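Local coordinates for protein dITP/XTP pyrophosphatase (Staphylococcus aureus, PDB 4BNQ) that probably hydrolyses non-canonical purine nucleoside triphosphates such as XTP, dITP and ITP to monophosphate and diphosphate, clearing them from the nucleotide pool, at residues 51-56 with 120-125. Sequence-based numbering, arbitrary orientation.
Sequences LKSEAA and SMSGPD. With PO4 (phosphate ion), chain C.
S53 reaches from helix 45-60 to S120 and S122 on strand 112-123, a worked example of polar helix-on-sheet packing, consistent with small side chains allowing a close approach. Its CB, directed at the strand, already lies 3.3 Å from the OG atoms of both strand serines. One bond further, OG hydrogen-bonds to S122 OG at 2.6 Å and to S120 OG at 2.7 Å, bridging two residues on the same face of the strand. A chi1 of 61° keeps this hydroxyl near its own helix backbone, weakly bonded to A49 O and I50 O, while it still meets both strand hydroxyls. The buried serines are thus held partly by one another; S120 OG also bonds A49 O weakly. Beside them, E54 lays its CG 3.5 Å from S122 OG, and E54 OE2 and S122 OG both hydrogen-bond to T128 OG1 on strand 126-139. The axes of segments 51-56 and 120-123 come within 7.2 Å at 21°. K52, bent at chi3, turns NZ to a phosphate ion, probably from the crystallisation liquor, at a doubtfully short separation, and forms a salt bridge with D68, the predicted proton acceptor. Such packing belongs to the α/β core of the HAM1 NTPase fold, here beside the predicted magnesium and substrate site.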
ATOM      1  N   LEU A  51      22.862  -0.803  -1.932  1.00 24.15           N
ATOM      2  CA  LEU A  51      24.139  -1.105  -2.560  1.00 29.63           C
ATOM      3  C   LEU A  51      24.010  -0.922  -4.073  1.00 27.43           C
ATOM      4  O   LEU A  51      24.895  -0.367  -4.721  1.00 28.56           O
ATOM      5  CB  LEU A  51      24.607  -2.534  -2.206  1.00 28.22           C
ATOM      6  CG  LEU A  51      25.083  -2.825  -0.772  1.00 27.26           C
ATOM      7  CD1 LEU A  51      25.130  -4.333  -0.517  1.00 27.44           C
ATOM      8  CD2 LEU A  51      26.456  -2.224  -0.516  1.00 29.71           C
ATOM      9  N   LYS A  52      22.898  -1.362  -4.645  1.00 26.56           N
ATOM     10  CA  LYS A  52      22.758  -1.246  -6.095  1.00 25.48           C
ATOM     11  C   LYS A  52      22.574   0.196  -6.551  1.00 26.28           C
ATOM     12  O   LYS A  52      23.249   0.629  -7.485  1.00 23.71           O
ATOM     13  CB  LYS A  52      21.670  -2.188  -6.638  1.00 25.69           C
ATOM     14  CG  LYS A  52      22.089  -3.686  -6.586  1.00 30.33           C
ATOM     15  CD  LYS A  52      20.970  -4.647  -7.016  1.00 27.24           C
ATOM     16  CE  LYS A  52      19.846  -4.689  -5.990  1.00 27.64           C
ATOM     17  NZ  LYS A  52      18.926  -5.835  -6.215  1.00 26.43           N
ATOM     18  N   SER A  53      21.694   0.950  -5.885  1.00 23.56           N
ATOM     19  CA  SER A  53      21.421   2.321  -6.324  1.00 25.48           C
ATOM     20  C   SER A  53      22.633   3.225  -6.138  1.00 26.17           C
ATOM     21  O   SER A  53      22.964   4.018  -7.025  1.00 25.18           O
ATOM     22  CB  SER A  53      20.208   2.920  -5.605  1.00 24.60           C
ATOM     23  OG  SER A  53      20.449   2.971  -4.220  1.00 24.01           O
ATOM     24  N   GLU A  54      23.302   3.105  -4.993  1.00 27.73           N
ATOM     25  CA  GLU A  54      24.491   3.919  -4.740  1.00 29.29           C
ATOM     26  C   GLU A  54      25.611   3.615  -5.731  1.00 28.72           C
ATOM     27  O   GLU A  54      26.294   4.527  -6.214  1.00 28.78           O
ATOM     28  CB  GLU A  54      24.940   3.797  -3.279  1.00 27.30           C
ATOM     29  CG  GLU A  54      23.972   4.525  -2.370  1.00 27.76           C
ATOM     30  CD  GLU A  54      24.402   4.589  -0.916  1.00 32.60           C
ATOM     31  OE1 GLU A  54      25.377   3.897  -0.527  1.00 31.36           O
ATOM     32  OE2 GLU A  54      23.730   5.319  -0.148  1.00 31.54           O
ATOM     33  N   ALA A  55      25.766   2.343  -6.079  1.00 26.86           N
ATOM     34  CA  ALA A  55      26.830   1.970  -7.007  1.00 30.23           C
ATOM     35  C   ALA A  55      26.588   2.544  -8.407  1.00 28.78           C
ATOM     36  O   ALA A  55      27.515   3.065  -9.035  1.00 27.57           O
ATOM     37  CB  ALA A  55      27.012   0.453  -7.055  1.00 27.45           C
ATOM     38  N   ALA A  56      25.346   2.472  -8.889  1.00 27.51           N
ATOM     39  CA  ALA A  56      25.020   3.009 -10.212  1.00 24.74           C
ATOM     40  C   ALA A  56      25.174   4.520 -10.206  1.00 25.80           C
ATOM     41  O   ALA A  56      25.700   5.111 -11.152  1.00 26.13           O
ATOM     42  CB  ALA A  56      23.618   2.634 -10.614  1.00 24.19           C
ATOM     43  N   SER A 120      15.202   1.754  -3.513  1.00 26.25           N
ATOM     44  CA  SER A 120      16.038   2.836  -2.996  1.00 26.82           C
ATOM     45  C   SER A 120      16.402   3.851  -4.080  1.00 27.27           C
ATOM     46  O   SER A 120      16.738   3.473  -5.205  1.00 31.01           O
ATOM     47  CB  SER A 120      17.300   2.304  -2.323  1.00 26.48           C
ATOM     48  OG  SER A 120      18.184   1.789  -3.283  1.00 31.49           O
ATOM     49  N   MET A 121      16.337   5.133  -3.739  1.00 25.47           N
ATOM     50  CA  MET A 121      16.734   6.190  -4.668  1.00 27.65           C
ATOM     51  C   MET A 121      18.061   6.795  -4.220  1.00 30.41           C
ATOM     52  O   MET A 121      18.247   7.120  -3.048  1.00 29.14           O
ATOM     53  CB  MET A 121      15.654   7.273  -4.741  1.00 29.45           C
ATOM     54  CG  MET A 121      15.988   8.441  -5.670  1.00 29.84           C
ATOM     55  SD  MET A 121      14.592   9.603  -5.890  1.00 19.09           S
ATOM     56  CE  MET A 121      14.269   9.197  -7.574  1.00 27.27           C
ATOM     57  N   SER A 122      18.993   6.932  -5.152  1.00 28.26           N
ATOM     58  CA  SER A 122      20.284   7.500  -4.825  1.00 28.46           C
ATOM     59  C   SER A 122      20.705   8.455  -5.908  1.00 31.54           C
ATOM     60  O   SER A 122      20.291   8.323  -7.067  1.00 31.66           O
ATOM     61  CB  SER A 122      21.329   6.402  -4.668  1.00 26.54           C
ATOM     62  OG  SER A 122      20.905   5.486  -3.683  1.00 27.35           O
ATOM     63  N   GLY A 123      21.533   9.415  -5.526  1.00 31.68           N
ATOM     64  CA  GLY A 123      21.923  10.479  -6.423  1.00 30.37           C
ATOM     65  C   GLY A 123      23.023  11.320  -5.814  1.00 33.73           C
ATOM     66  O   GLY A 123      23.294  11.242  -4.607  1.00 32.76           O
ATOM     67  N   PRO A 124      23.669  12.135  -6.653  1.00 37.50           N
ATOM     68  CA  PRO A 124      24.806  12.968  -6.235  1.00 40.70           C
ATOM     69  C   PRO A 124      24.411  14.144  -5.345  1.00 38.04           C
ATOM     70  O   PRO A 124      25.290  14.751  -4.757  1.00 42.79           O
ATOM     71  CB  PRO A 124      25.399  13.465  -7.565  1.00 35.42           C
ATOM     72  CG  PRO A 124      24.299  13.319  -8.567  1.00 41.37           C
ATOM     73  CD  PRO A 124      23.419  12.195  -8.103  1.00 36.11           C
ATOM     74  N   ASP A 125      23.123  14.444  -5.228  1.00 40.40           N
ATOM     75  CA  ASP A 125      22.692  15.601  -4.452  1.00 43.85           C
ATOM     76  C   ASP A 125      21.700  15.287  -3.340  1.00 46.27           C
ATOM     77  O   ASP A 125      21.060  16.200  -2.820  1.00 48.49           O
ATOM     78  CB  ASP A 125      22.090  16.661  -5.379  1.00 44.11           C
ATOM     79  CG  ASP A 125      23.076  17.136  -6.431  1.00 53.38           C
ATOM     80  OD1 ASP A 125      24.265  17.355  -6.093  1.00 57.36           O
ATOM     81  OD2 ASP A 125      22.665  17.280  -7.603  1.00 53.97           O
TER
HETATM   82  P   PO4 C 800      18.399  -7.126  -9.527  1.00 32.85           P
HETATM   83  O1  PO4 C 800      17.369  -5.999  -9.427  1.00 29.65           O
HETATM   84  O2  PO4 C 800      17.687  -8.445  -9.714  1.00 35.86           O
HETATM   85  O3  PO4 C 800      19.191  -7.176  -8.233  1.00 37.39           O
HETATM   86  O4  PO4 C 800      19.333  -6.880 -10.678  1.00 29.01           O